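Local structure of putative fimbrial subunit (4HSS) at residues Ser29-Lys34 and Asn102-Phe107; Gly125-Ala130 and Asn282-Asp287; Leu112-Val117 and Ile133-Met138; Val297-Gly302 and Gly359-Asp364. The protein probably forms the shaft of a Corynebacterium diphtheriae pilus as its major pilin, a homopolymer whose subunits carry intramolecular Lys-Asn isopeptide bonds and bind calcium. All blocks are in the same frame, centred on the assembly; numbering follows the deposited sequence.

Contact 1 (Ser29-Lys34 and Asn102-Phe107); sequences SLTLHK and NGTAVF
Leu30 and Phe107 face each other as an antiparallel hydrogen-bonded pair, clasped by Leu30 N to Phe107 O at 3.0 Å and Phe107 N to Leu30 O at 2.7 Å. Leu32 and Ala105 repeat the pattern, Leu32 N reaching Ala105 O at 2.8 Å in an almost straight bond (177° at the hydrogen). Lys34 N makes a further hydrogen bond, to Gly103 O. On the face of Leu30, Leu32, Ala105 and Phe107 the residues are apolar, as suits a buried core: Leu32 CD1 meets the edge of the Phe107 ring at CE2 (3.6 Å), while small Ala105 sits beside the Leu32 CB. The other face is more polar and partly exposed. There the beta-branched Thr31, Thr104 and Val106 touch through methyl groups, and His33 lies alongside Thr104, its ND1 3.3 Å from Thr104 OG1, a hydrogen bond. CG of His33 lies beside its own backbone N and anti to the carbonyl carbon (chi1 -69°), which brings ND1 to that hydroxyl. Lys34 is joined covalently through NZ to CG of Asn156, an isopeptide crosslink. Strand 28-36 runs between strand 104-110 and the parallel strand 149-166, and its apolar face packs on strands 61-67 and 113-121.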
loop_
_atom_site.group_PDB
_atom_site.type_symbol
_atom_site.label_atom_id
_atom_site.label_comp_id
_atom_site.label_asym_id
_atom_site.label_seq_id
_atom_site.Cartn_x
_atom_site.Cartn_y
_atom_site.Cartn_z
ATOM N N SER A 29 4.565 -0.966 -42.020
ATOM C CA SER A 29 5.012 -0.678 -40.657
ATOM C C SER A 29 3.827 -0.383 -39.740
ATOM O O SER A 29 2.745 -0.004 -40.194
ATOM C CB SER A 29 5.990 0.504 -40.638
ATOM O OG SER A 29 5.348 1.765 -40.786
ATOM N N LEU A 30 4.075 -0.524 -38.439
ATOM C CA LEU A 30 3.182 -0.222 -37.353
ATOM C C LEU A 30 3.931 0.603 -36.308
ATOM O O LEU A 30 4.998 0.212 -35.860
ATOM C CB LEU A 30 2.594 -1.498 -36.742
ATOM C CG LEU A 30 1.749 -1.291 -35.481
ATOM C CD1 LEU A 30 0.507 -0.483 -35.788
ATOM C CD2 LEU A 30 1.410 -2.627 -34.814
ATOM N N THR A 31 3.358 1.739 -35.927
ATOM C CA THR A 31 3.924 2.645 -34.943
ATOM C C THR A 31 2.922 2.838 -33.834
ATOM O O THR A 31 1.841 3.414 -34.046
ATOM C CB THR A 31 4.328 3.974 -35.601
ATOM O OG1 THR A 31 5.276 3.688 -36.630
ATOM C CG2 THR A 31 4.905 4.973 -34.603
ATOM N N LEU A 32 3.316 2.400 -32.630
ATOM C CA LEU A 32 2.492 2.508 -31.440
ATOM C C LEU A 32 2.934 3.691 -30.619
ATOM O O LEU A 32 4.132 3.856 -30.387
ATOM C CB LEU A 32 2.557 1.193 -30.617
ATOM C CG LEU A 32 2.071 -0.064 -31.351
ATOM C CD1 LEU A 32 2.388 -1.287 -30.590
ATOM C CD2 LEU A 32 0.582 -0.023 -31.599
ATOM N N HIS A 33 1.978 4.551 -30.239
ATOM C CA HIS A 33 2.254 5.714 -29.393
ATOM C C HIS A 33 1.541 5.504 -28.070
ATOM O O HIS A 33 0.412 5.966 -27.871
ATOM C CB HIS A 33 1.851 7.039 -30.060
ATOM C CG HIS A 33 2.683 7.436 -31.235
ATOM N ND1 HIS A 33 3.971 7.895 -31.083
ATOM C CD2 HIS A 33 2.356 7.473 -32.543
ATOM C CE1 HIS A 33 4.401 8.159 -32.301
ATOM N NE2 HIS A 33 3.463 7.920 -33.212
ATOM N N LYS A 34 2.215 4.758 -27.179
ATOM C CA LYS A 34 1.716 4.348 -25.890
ATOM C C LYS A 34 1.492 5.523 -24.985
ATOM O O LYS A 34 2.367 6.373 -24.784
ATOM C CB LYS A 34 2.641 3.312 -25.232
ATOM C CG LYS A 34 2.035 2.613 -24.003
ATOM C CD LYS A 34 0.694 1.987 -24.314
ATOM C CE LYS A 34 0.243 1.082 -23.199
ATOM N NZ LYS A 34 -0.343 1.803 -22.036
ATOM N N ASN A 102 9.316 8.801 -26.818
ATOM C CA ASN A 102 8.051 9.455 -26.503
ATOM C C ASN A 102 6.992 8.375 -26.287
ATOM O O ASN A 102 5.827 8.575 -26.648
ATOM C CB ASN A 102 7.660 10.390 -27.665
ATOM C CG ASN A 102 8.579 11.561 -27.882
ATOM O OD1 ASN A 102 8.656 12.490 -27.061
ATOM N ND2 ASN A 102 9.263 11.558 -29.022
ATOM N N GLY A 103 7.419 7.226 -25.744
ATOM C CA GLY A 103 6.565 6.068 -25.523
ATOM C C GLY A 103 6.160 5.496 -26.857
ATOM O O GLY A 103 4.973 5.274 -27.113
ATOM N N THR A 104 7.163 5.282 -27.719
ATOM C CA THR A 104 6.963 4.832 -29.080
ATOM C C THR A 104 7.649 3.499 -29.361
ATOM O O THR A 104 8.824 3.303 -29.041
ATOM C CB THR A 104 7.475 5.926 -30.017
ATOM O OG1 THR A 104 6.835 7.158 -29.657
ATOM C CG2 THR A 104 7.231 5.622 -31.492
ATOM N N ALA A 105 6.895 2.599 -30.005
ATOM C CA ALA A 105 7.339 1.290 -30.448
ATOM C C ALA A 105 7.031 1.168 -31.938
ATOM O O ALA A 105 5.865 1.297 -32.341
ATOM C CB ALA A 105 6.647 0.198 -29.643
ATOM N N VAL A 106 8.089 1.006 -32.757
ATOM C CA VAL A 106 8.003 0.925 -34.205
ATOM C C VAL A 106 8.306 -0.495 -34.680
ATOM O O VAL A 106 9.332 -1.073 -34.345
ATOM C CB VAL A 106 8.907 1.975 -34.903
ATOM C CG1 VAL A 106 8.792 1.878 -36.422
ATOM C CG2 VAL A 106 8.547 3.387 -34.452
ATOM N N PHE A 107 7.384 -1.045 -35.474
ATOM C CA PHE A 107 7.478 -2.363 -36.091
ATOM C C PHE A 107 7.678 -2.153 -37.597
ATOM O O PHE A 107 6.734 -1.798 -38.288
ATOM C CB PHE A 107 6.223 -3.210 -35.773
ATOM C CG PHE A 107 6.029 -3.573 -34.320
ATOM C CD1 PHE A 107 6.512 -4.769 -33.816
ATOM C CD2 PHE A 107 5.346 -2.726 -33.460
ATOM C CE1 PHE A 107 6.276 -5.135 -32.484
ATOM C CE2 PHE A 107 5.148 -3.074 -32.115
ATOM C CZ PHE A 107 5.609 -4.276 -31.639
#

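Contact 2 (Gly125-Ala130 and Asn282-Asp287)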
loop_
_atom_site.group_PDB
_atom_site.type_symbol
_atom_site.label_atom_id
_atom_site.label_comp_id
_atom_site.label_asym_id
_atom_site.label_seq_id
_atom_site.Cartn_x
_atom_site.Cartn_y
_atom_site.Cartn_z
ATOM N N GLY A 125 2.331 -1.034 -11.522
ATOM C CA GLY A 125 1.104 -0.247 -11.414
ATOM C C GLY A 125 0.313 -0.020 -12.693
ATOM O O GLY A 125 -0.782 0.554 -12.642
ATOM N N ILE A 126 0.857 -0.460 -13.847
ATOM C CA ILE A 126 0.183 -0.306 -15.132
ATOM C C ILE A 126 -0.851 -1.421 -15.343
ATOM O O ILE A 126 -0.532 -2.619 -15.309
ATOM C CB ILE A 126 1.191 -0.225 -16.319
ATOM C CG1 ILE A 126 2.197 0.976 -16.172
ATOM C CG2 ILE A 126 0.484 -0.229 -17.679
ATOM C CD1 ILE A 126 1.591 2.426 -15.927
ATOM N N VAL A 127 -2.097 -0.976 -15.581
ATOM C CA VAL A 127 -3.276 -1.754 -15.990
ATOM C C VAL A 127 -3.341 -1.592 -17.521
ATOM O O VAL A 127 -3.671 -0.514 -18.028
ATOM C CB VAL A 127 -4.534 -1.211 -15.277
ATOM C CG1 VAL A 127 -5.762 -2.032 -15.581
ATOM C CG2 VAL A 127 -4.326 -1.087 -13.772
ATOM N N THR A 128 -2.953 -2.631 -18.241
ATOM C CA THR A 128 -2.875 -2.636 -19.702
ATOM C C THR A 128 -4.249 -2.653 -20.354
ATOM O O THR A 128 -5.212 -3.142 -19.772
ATOM C CB THR A 128 -2.034 -3.840 -20.206
ATOM O OG1 THR A 128 -2.699 -5.069 -19.922
ATOM C CG2 THR A 128 -0.602 -3.864 -19.647
ATOM N N GLY A 129 -4.307 -2.118 -21.570
ATOM C CA GLY A 129 -5.479 -2.124 -22.435
ATOM C C GLY A 129 -5.641 -3.486 -23.101
ATOM O O GLY A 129 -4.738 -4.338 -23.038
ATOM N N ALA A 130 -6.789 -3.693 -23.758
ATOM C CA ALA A 130 -7.130 -4.952 -24.429
ATOM C C ALA A 130 -6.371 -5.139 -25.737
ATOM O O ALA A 130 -6.041 -4.146 -26.388
ATOM C CB ALA A 130 -8.634 -4.996 -24.706
ATOM N N ASN A 282 -10.222 -6.649 -10.883
ATOM C CA ASN A 282 -10.180 -7.113 -12.270
ATOM C C ASN A 282 -9.629 -6.029 -13.188
ATOM O O ASN A 282 -9.863 -4.833 -12.973
ATOM C CB ASN A 282 -11.586 -7.515 -12.765
ATOM C CG ASN A 282 -12.605 -6.381 -12.844
ATOM O OD1 ASN A 282 -12.788 -5.593 -11.899
ATOM N ND2 ASN A 282 -13.331 -6.298 -13.960
ATOM N N ASN A 283 -8.919 -6.441 -14.224
ATOM C CA ASN A 283 -8.527 -5.494 -15.250
ATOM C C ASN A 283 -9.781 -5.370 -16.115
ATOM O O ASN A 283 -10.228 -6.384 -16.657
ATOM C CB ASN A 283 -7.278 -5.968 -16.020
ATOM C CG ASN A 283 -6.794 -5.054 -17.129
ATOM O OD1 ASN A 283 -7.454 -4.101 -17.520
ATOM N ND2 ASN A 283 -5.625 -5.317 -17.661
ATOM N N PRO A 284 -10.463 -4.200 -16.147
ATOM C CA PRO A 284 -11.737 -4.107 -16.897
ATOM C C PRO A 284 -11.657 -4.540 -18.367
ATOM O O PRO A 284 -12.633 -5.057 -18.909
ATOM C CB PRO A 284 -12.084 -2.624 -16.790
ATOM C CG PRO A 284 -11.431 -2.189 -15.518
ATOM C CD PRO A 284 -10.132 -2.911 -15.505
ATOM N N ASN A 285 -10.486 -4.382 -18.981
ATOM C CA ASN A 285 -10.248 -4.682 -20.382
ATOM C C ASN A 285 -9.909 -6.149 -20.657
ATOM O O ASN A 285 -10.387 -6.681 -21.656
ATOM C CB ASN A 285 -9.129 -3.801 -20.929
ATOM C CG ASN A 285 -9.303 -2.331 -20.662
ATOM O OD1 ASN A 285 -10.336 -1.738 -20.953
ATOM N ND2 ASN A 285 -8.292 -1.712 -20.092
ATOM N N THR A 286 -9.052 -6.774 -19.844
ATOM C CA THR A 286 -8.608 -8.151 -20.082
ATOM C C THR A 286 -9.308 -9.141 -19.147
ATOM O O THR A 286 -9.162 -10.348 -19.325
ATOM C CB THR A 286 -7.069 -8.255 -19.946
ATOM O OG1 THR A 286 -6.698 -8.169 -18.560
ATOM C CG2 THR A 286 -6.304 -7.175 -20.792
ATOM N N ASP A 287 -10.037 -8.638 -18.137
ATOM C CA ASP A 287 -10.802 -9.391 -17.122
ATOM C C ASP A 287 -9.880 -10.207 -16.167
ATOM O O ASP A 287 -10.379 -10.708 -15.150
ATOM C CB ASP A 287 -11.910 -10.270 -17.742
ATOM C CG ASP A 287 -12.908 -9.486 -18.597
ATOM O OD1 ASP A 287 -13.610 -8.588 -18.035
ATOM O OD2 ASP A 287 -12.989 -9.761 -19.827
#
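Val127 and Asn283 approach with their CA atoms 6.5 Å apart and Ala130 and Asn285 with theirs at 5.1 Å, but no backbone-to-backbone hydrogen bond joins the segment 125-130, extended from Ile126 on, to the irregular 282-287 turn. Asparagine side chains do that work. Asn283 ND2 donates to Thr128 O at 3.1 Å, with the acceptor lying in the amide plane of Asn283, and Asn285 ND2 adds a weak bond to the same oxygen at 3.4 Å. Two amides thus converge on one carbonyl, a task for which asparagine is apt, being short and carrying an N-H donor. With CG anti to the backbone N (chi1 179°), Asn283 reaches toward 125-130; its OD1 takes a weak bond from the backbone N of Asn285, which steadies the rotation of the Asn283 amide. The loop joins strands 272-282 and 289-293 of the middle, adhesin-like domain, whereas strand 126-128 belongs to the N-terminal prealbumin-like domain, so the contact bridges two domains of the pilin. The turn is closed by Asp287 N bonding to Asn283 O. Aliphatic groups border the amides: Val127 slides past Asn283 in the opposite direction, its CG1 3.3 Å from Asn283 OD1, and Ala130 CB lies 4.0 Å from Asn285 CB. Thr286 turns its methyl CG2 to Gly129 O. Pro284 packs on Pro185 and Trp187.

Contact 3 (Leu112-Val117 and Ile133-Met138)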
loop_
_atom_site.group_PDB
_atom_site.type_symbol
_atom_site.label_atom_id
_atom_site.label_comp_id
_atom_site.label_asym_id
_atom_site.label_seq_id
_atom_site.Cartn_x
_atom_site.Cartn_y
_atom_site.Cartn_z
ATOM N N LEU A 112 2.941 -7.567 -45.717
ATOM C CA LEU A 112 1.558 -7.087 -45.718
ATOM C C LEU A 112 0.637 -8.192 -45.185
ATOM O O LEU A 112 0.871 -9.368 -45.470
ATOM C CB LEU A 112 1.116 -6.607 -47.123
ATOM C CG LEU A 112 1.896 -5.423 -47.743
ATOM C CD1 LEU A 112 1.251 -4.976 -49.020
ATOM C CD2 LEU A 112 2.052 -4.249 -46.775
ATOM N N GLY A 113 -0.326 -7.820 -44.348
ATOM C CA GLY A 113 -1.265 -8.770 -43.754
ATOM C C GLY A 113 -2.045 -8.255 -42.564
ATOM O O GLY A 113 -2.103 -7.045 -42.315
ATOM N N ILE A 114 -2.685 -9.186 -41.853
ATOM C CA ILE A 114 -3.457 -8.898 -40.644
ATOM C C ILE A 114 -2.616 -9.314 -39.445
ATOM O O ILE A 114 -2.046 -10.404 -39.425
ATOM C CB ILE A 114 -4.888 -9.547 -40.602
ATOM C CG1 ILE A 114 -5.669 -9.366 -41.907
ATOM C CG2 ILE A 114 -5.708 -9.091 -39.356
ATOM C CD1 ILE A 114 -5.919 -7.949 -42.350
ATOM N N TYR A 115 -2.555 -8.431 -38.456
ATOM C CA TYR A 115 -1.780 -8.611 -37.252
ATOM C C TYR A 115 -2.603 -8.397 -36.026
ATOM O O TYR A 115 -3.430 -7.474 -35.956
ATOM C CB TYR A 115 -0.602 -7.610 -37.224
ATOM C CG TYR A 115 0.477 -7.874 -38.248
ATOM C CD1 TYR A 115 0.362 -7.394 -39.552
ATOM C CD2 TYR A 115 1.640 -8.559 -37.903
ATOM C CE1 TYR A 115 1.344 -7.651 -40.503
ATOM C CE2 TYR A 115 2.647 -8.792 -38.839
ATOM C CZ TYR A 115 2.481 -8.361 -40.145
ATOM O OH TYR A 115 3.481 -8.578 -41.061
ATOM N N LEU A 116 -2.308 -9.217 -35.016
ATOM C CA LEU A 116 -2.824 -9.119 -33.662
ATOM C C LEU A 116 -1.773 -8.406 -32.840
ATOM O O LEU A 116 -0.599 -8.792 -32.892
ATOM C CB LEU A 116 -3.112 -10.521 -33.123
ATOM C CG LEU A 116 -3.331 -10.656 -31.646
ATOM C CD1 LEU A 116 -4.624 -9.975 -31.227
ATOM C CD2 LEU A 116 -3.327 -12.100 -31.271
ATOM N N VAL A 117 -2.174 -7.358 -32.106
ATOM C CA VAL A 117 -1.276 -6.565 -31.278
ATOM C C VAL A 117 -1.621 -6.790 -29.793
ATOM O O VAL A 117 -2.723 -6.444 -29.359
ATOM C CB VAL A 117 -1.337 -5.063 -31.677
ATOM C CG1 VAL A 117 -0.269 -4.253 -30.944
ATOM C CG2 VAL A 117 -1.201 -4.886 -33.189
ATOM N N ILE A 133 -6.516 -5.672 -33.318
ATOM C CA ILE A 133 -6.210 -6.173 -34.657
ATOM C C ILE A 133 -5.881 -4.988 -35.568
ATOM O O ILE A 133 -6.541 -3.957 -35.478
ATOM C CB ILE A 133 -7.448 -7.017 -35.163
ATOM C CG1 ILE A 133 -7.560 -8.384 -34.447
ATOM C CG2 ILE A 133 -7.526 -7.175 -36.669
ATOM C CD1 ILE A 133 -6.466 -9.445 -34.772
ATOM N N VAL A 134 -4.843 -5.131 -36.416
ATOM C CA VAL A 134 -4.476 -4.113 -37.406
ATOM C C VAL A 134 -4.218 -4.795 -38.761
ATOM O O VAL A 134 -3.687 -5.901 -38.833
ATOM C CB VAL A 134 -3.313 -3.140 -37.021
ATOM C CG1 VAL A 134 -3.677 -2.266 -35.830
ATOM C CG2 VAL A 134 -1.992 -3.868 -36.782
ATOM N N SER A 135 -4.588 -4.095 -39.829
ATOM C CA SER A 135 -4.418 -4.511 -41.210
ATOM C C SER A 135 -3.318 -3.657 -41.836
ATOM O O SER A 135 -3.323 -2.440 -41.650
ATOM C CB SER A 135 -5.736 -4.371 -41.972
ATOM O OG SER A 135 -5.536 -4.669 -43.344
ATOM N N ILE A 136 -2.368 -4.301 -42.558
ATOM C CA ILE A 136 -1.239 -3.639 -43.236
ATOM C C ILE A 136 -1.279 -4.075 -44.681
ATOM O O ILE A 136 -0.992 -5.235 -44.948
ATOM C CB ILE A 136 0.138 -3.927 -42.546
ATOM C CG1 ILE A 136 0.146 -3.417 -41.089
ATOM C CG2 ILE A 136 1.303 -3.332 -43.348
ATOM C CD1 ILE A 136 1.331 -3.590 -40.390
ATOM N N PRO A 137 -1.722 -3.223 -45.630
ATOM C CA PRO A 137 -2.183 -1.826 -45.483
ATOM C C PRO A 137 -3.646 -1.711 -45.009
ATOM O O PRO A 137 -4.336 -2.708 -44.801
ATOM C CB PRO A 137 -2.008 -1.268 -46.901
ATOM C CG PRO A 137 -2.288 -2.432 -47.789
ATOM C CD PRO A 137 -1.816 -3.665 -47.043
ATOM N N MET A 138 -4.106 -0.471 -44.818
ATOM C CA MET A 138 -5.477 -0.187 -44.384
ATOM C C MET A 138 -5.913 1.139 -44.950
ATOM O O MET A 138 -5.086 1.862 -45.517
ATOM C CB MET A 138 -5.573 -0.157 -42.834
ATOM C CG MET A 138 -4.974 1.103 -42.206
ATOM S SD MET A 138 -5.268 1.268 -40.447
ATOM C CE MET A 138 -6.966 1.867 -40.409
#
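Ile133 stands opposite Leu116 as a non-hydrogen-bonded pair, its branches dividing the work: CG2 meets Ile114 CG2 at 3.8 Å, while CD1 reaches over to Leu116 CB at 3.9 Å. Val134 follows as the hydrogen-bonded partner of Tyr115, with Val134 N to Tyr115 O and Tyr115 N to Val134 O both 2.8 Å; its CG2 touches Val117 CG2 and the Tyr115 CB. Ser135 lies across from Ile114, whose CD1 comes 3.4 Å from Ser135 OG. That hydroxyl, held anti to the backbone N (chi1 175°), donates to Pro137 O at 2.7 Å, so it is satisfied by the backbone just after the strand. Ile136 pairs with Gly113, Gly113 N bonding to Ile136 O at 2.7 Å. Its long branch ends with CD1 obliquely placed beside the Tyr115 ring, and its CG2 meets Leu112 CD2 at 3.6 Å. Pro137, reached through a cis peptide bond, brings CD against the Leu112 methyls and cannot continue the pairing with an N-H of its own. Tyr115 OH bonds to Asp111 O. Strand 132-136 forms one border of a four-stranded antiparallel sheet, with 113-121 between it and 61-67, and its Val134 and Ile136 face strands 28-36 and 104-110 across the core.

Contact 4 (Val297-Gly302 and Gly359-Asp364)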
loop_
_atom_site.group_PDB
_atom_site.type_symbol
_atom_site.label_atom_id
_atom_site.label_comp_id
_atom_site.label_asym_id
_atom_site.label_seq_id
_atom_site.Cartn_x
_atom_site.Cartn_y
_atom_site.Cartn_z
ATOM N N VAL A 297 4.792 -0.094 6.431
ATOM C CA VAL A 297 4.851 0.938 7.479
ATOM C C VAL A 297 5.226 0.242 8.782
ATOM O O VAL A 297 4.968 -0.953 8.909
ATOM C CB VAL A 297 3.569 1.813 7.611
ATOM C CG1 VAL A 297 3.346 2.639 6.352
ATOM C CG2 VAL A 297 2.332 0.978 7.932
ATOM N N VAL A 298 5.846 0.969 9.726
ATOM C CA VAL A 298 6.308 0.429 11.016
ATOM C C VAL A 298 5.823 1.282 12.219
ATOM O O VAL A 298 5.859 2.516 12.176
ATOM C CB VAL A 298 7.866 0.278 11.092
ATOM C CG1 VAL A 298 8.255 -0.790 12.095
ATOM C CG2 VAL A 298 8.486 -0.048 9.740
ATOM N N THR A 299 5.396 0.595 13.300
ATOM C CA THR A 299 4.987 1.128 14.606
ATOM C C THR A 299 5.963 0.528 15.614
ATOM O O THR A 299 6.289 -0.652 15.493
ATOM C CB THR A 299 3.518 0.800 14.919
ATOM O OG1 THR A 299 2.685 1.195 13.834
ATOM C CG2 THR A 299 3.024 1.465 16.214
ATOM N N TYR A 300 6.468 1.335 16.557
ATOM C CA TYR A 300 7.452 0.910 17.552
ATOM C C TYR A 300 6.988 1.103 19.004
ATOM O O TYR A 300 6.666 2.213 19.437
ATOM C CB TYR A 300 8.774 1.687 17.390
ATOM C CG TYR A 300 9.591 1.366 16.161
ATOM C CD1 TYR A 300 10.581 0.392 16.197
ATOM C CD2 TYR A 300 9.472 2.128 15.004
ATOM C CE1 TYR A 300 11.374 0.120 15.083
ATOM C CE2 TYR A 300 10.264 1.870 13.877
ATOM C CZ TYR A 300 11.202 0.851 13.914
ATOM O OH TYR A 300 11.971 0.578 12.803
ATOM N N HIS A 301 7.041 0.013 19.762
ATOM C CA HIS A 301 6.737 -0.040 21.188
ATOM C C HIS A 301 7.831 -0.813 21.888
ATOM O O HIS A 301 8.429 -1.720 21.297
ATOM C CB HIS A 301 5.363 -0.710 21.441
ATOM C CG HIS A 301 4.197 0.117 20.983
ATOM N ND1 HIS A 301 3.749 0.070 19.689
ATOM C CD2 HIS A 301 3.432 0.992 21.676
ATOM C CE1 HIS A 301 2.714 0.890 19.639
ATOM N NE2 HIS A 301 2.509 1.486 20.804
ATOM N N GLY A 302 8.061 -0.484 23.144
ATOM C CA GLY A 302 9.016 -1.168 24.004
ATOM C C GLY A 302 8.490 -1.279 25.417
ATOM O O GLY A 302 7.449 -0.705 25.749
ATOM N N GLY A 359 3.107 -2.013 27.228
ATOM C CA GLY A 359 4.328 -1.309 26.839
ATOM C C GLY A 359 4.000 0.084 26.334
ATOM O O GLY A 359 2.836 0.502 26.347
ATOM N N LEU A 360 5.019 0.824 25.904
ATOM C CA LEU A 360 4.838 2.226 25.493
ATOM C C LEU A 360 5.314 2.515 24.094
ATOM O O LEU A 360 6.255 1.869 23.621
ATOM C CB LEU A 360 5.594 3.175 26.457
ATOM C CG LEU A 360 5.364 3.034 27.953
ATOM C CD1 LEU A 360 6.337 3.896 28.736
ATOM C CD2 LEU A 360 3.921 3.321 28.317
ATOM N N HIS A 361 4.728 3.555 23.478
ATOM C CA HIS A 361 5.077 4.051 22.148
ATOM C C HIS A 361 6.432 4.776 22.224
ATOM O O HIS A 361 6.650 5.539 23.161
ATOM C CB HIS A 361 3.954 4.991 21.624
ATOM C CG HIS A 361 4.020 5.266 20.159
ATOM N ND1 HIS A 361 4.973 6.109 19.623
ATOM C CD2 HIS A 361 3.266 4.784 19.154
ATOM C CE1 HIS A 361 4.767 6.113 18.317
ATOM N NE2 HIS A 361 3.747 5.345 17.984
ATOM N N VAL A 362 7.368 4.504 21.284
ATOM C CA VAL A 362 8.682 5.181 21.305
ATOM C C VAL A 362 8.478 6.660 21.033
ATOM O O VAL A 362 7.551 7.044 20.302
ATOM C CB VAL A 362 9.752 4.583 20.360
ATOM C CG1 VAL A 362 10.010 3.110 20.675
ATOM C CG2 VAL A 362 9.393 4.799 18.879
ATOM N N THR A 363 9.362 7.475 21.596
ATOM C CA THR A 363 9.284 8.919 21.521
ATOM C C THR A 363 9.946 9.523 20.274
ATOM O O THR A 363 9.759 10.728 20.046
ATOM C CB THR A 363 9.905 9.526 22.778
ATOM O OG1 THR A 363 11.243 9.054 22.932
ATOM C CG2 THR A 363 9.105 9.215 24.039
ATOM N N ASP A 364 10.697 8.722 19.467
ATOM C CA ASP A 364 11.447 9.259 18.333
ATOM C C ASP A 364 10.932 8.809 16.928
ATOM O O ASP A 364 11.557 9.144 15.910
ATOM C CB ASP A 364 12.923 8.864 18.485
ATOM C CG ASP A 364 13.190 7.426 18.109
ATOM O OD1 ASP A 364 12.787 6.531 18.880
ATOM O OD2 ASP A 364 13.721 7.191 16.994
#
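His301 and His361 stand opposite each other as a non-hydrogen-bonded antiparallel pair whose rings make an offset edge-to-face stack, the edge of His361 toward the face of His301, with centroids 5.1 Å apart and planes at 81°. Tyr300 O lies over the centre of the other ring's face, that of His361, 4.1 Å above its plane. A chi1 of -165°, CG opposite the backbone N, turns His361 ND1 to Val362 O at 2.8 Å. Both rings are also tied outside the pair, which suits histidine's two nitrogens: His301 NE2 to Gln170 O, His361 NE2 to Asp167 OD1. Beside them, Gly302 and Leu360 exchange backbone bonds, Leu360 N to Gly302 O at 2.9 Å; Gly359 CA approaches the same oxygen, where a CB would clash. Val362 N adds a bond to Tyr300 O at 3.0 Å, and Val362 CG2 presses on Tyr300 CB at 3.5 Å. Beyond its CB, Tyr300 loosens the contact: the partly exposed ring leads away from the 359-364 segment to meet Arg403 by cation-pi and Phe365 edge-to-face. Strand 297-310 runs on from the middle domain into the C-terminal one, lying between strands 272-282 and 354-361, with Val362 near the calcium ligand Ile406.

Overall arrangement
From the N terminus, contact 1 comes first, strand 28-36 meeting 104-110 and closing a loop of 67 residues within the first domain. Contact 3 follows at once, closing a short loop of 15 residues in the facing sheet; the two touch through Leu30 and Val117 across the core. Inside that short loop lies segment 125-130, which contact 2 carries to 282-287 some 150 residues later, so contacts 2 and 3 cross along the chain and contact 2 ties the first domain to the second. Contact 4 opens after contact 2 has closed, closing a loop of 56 residues at the join of second and third domains, its centre about 61 Å from that of contact 3.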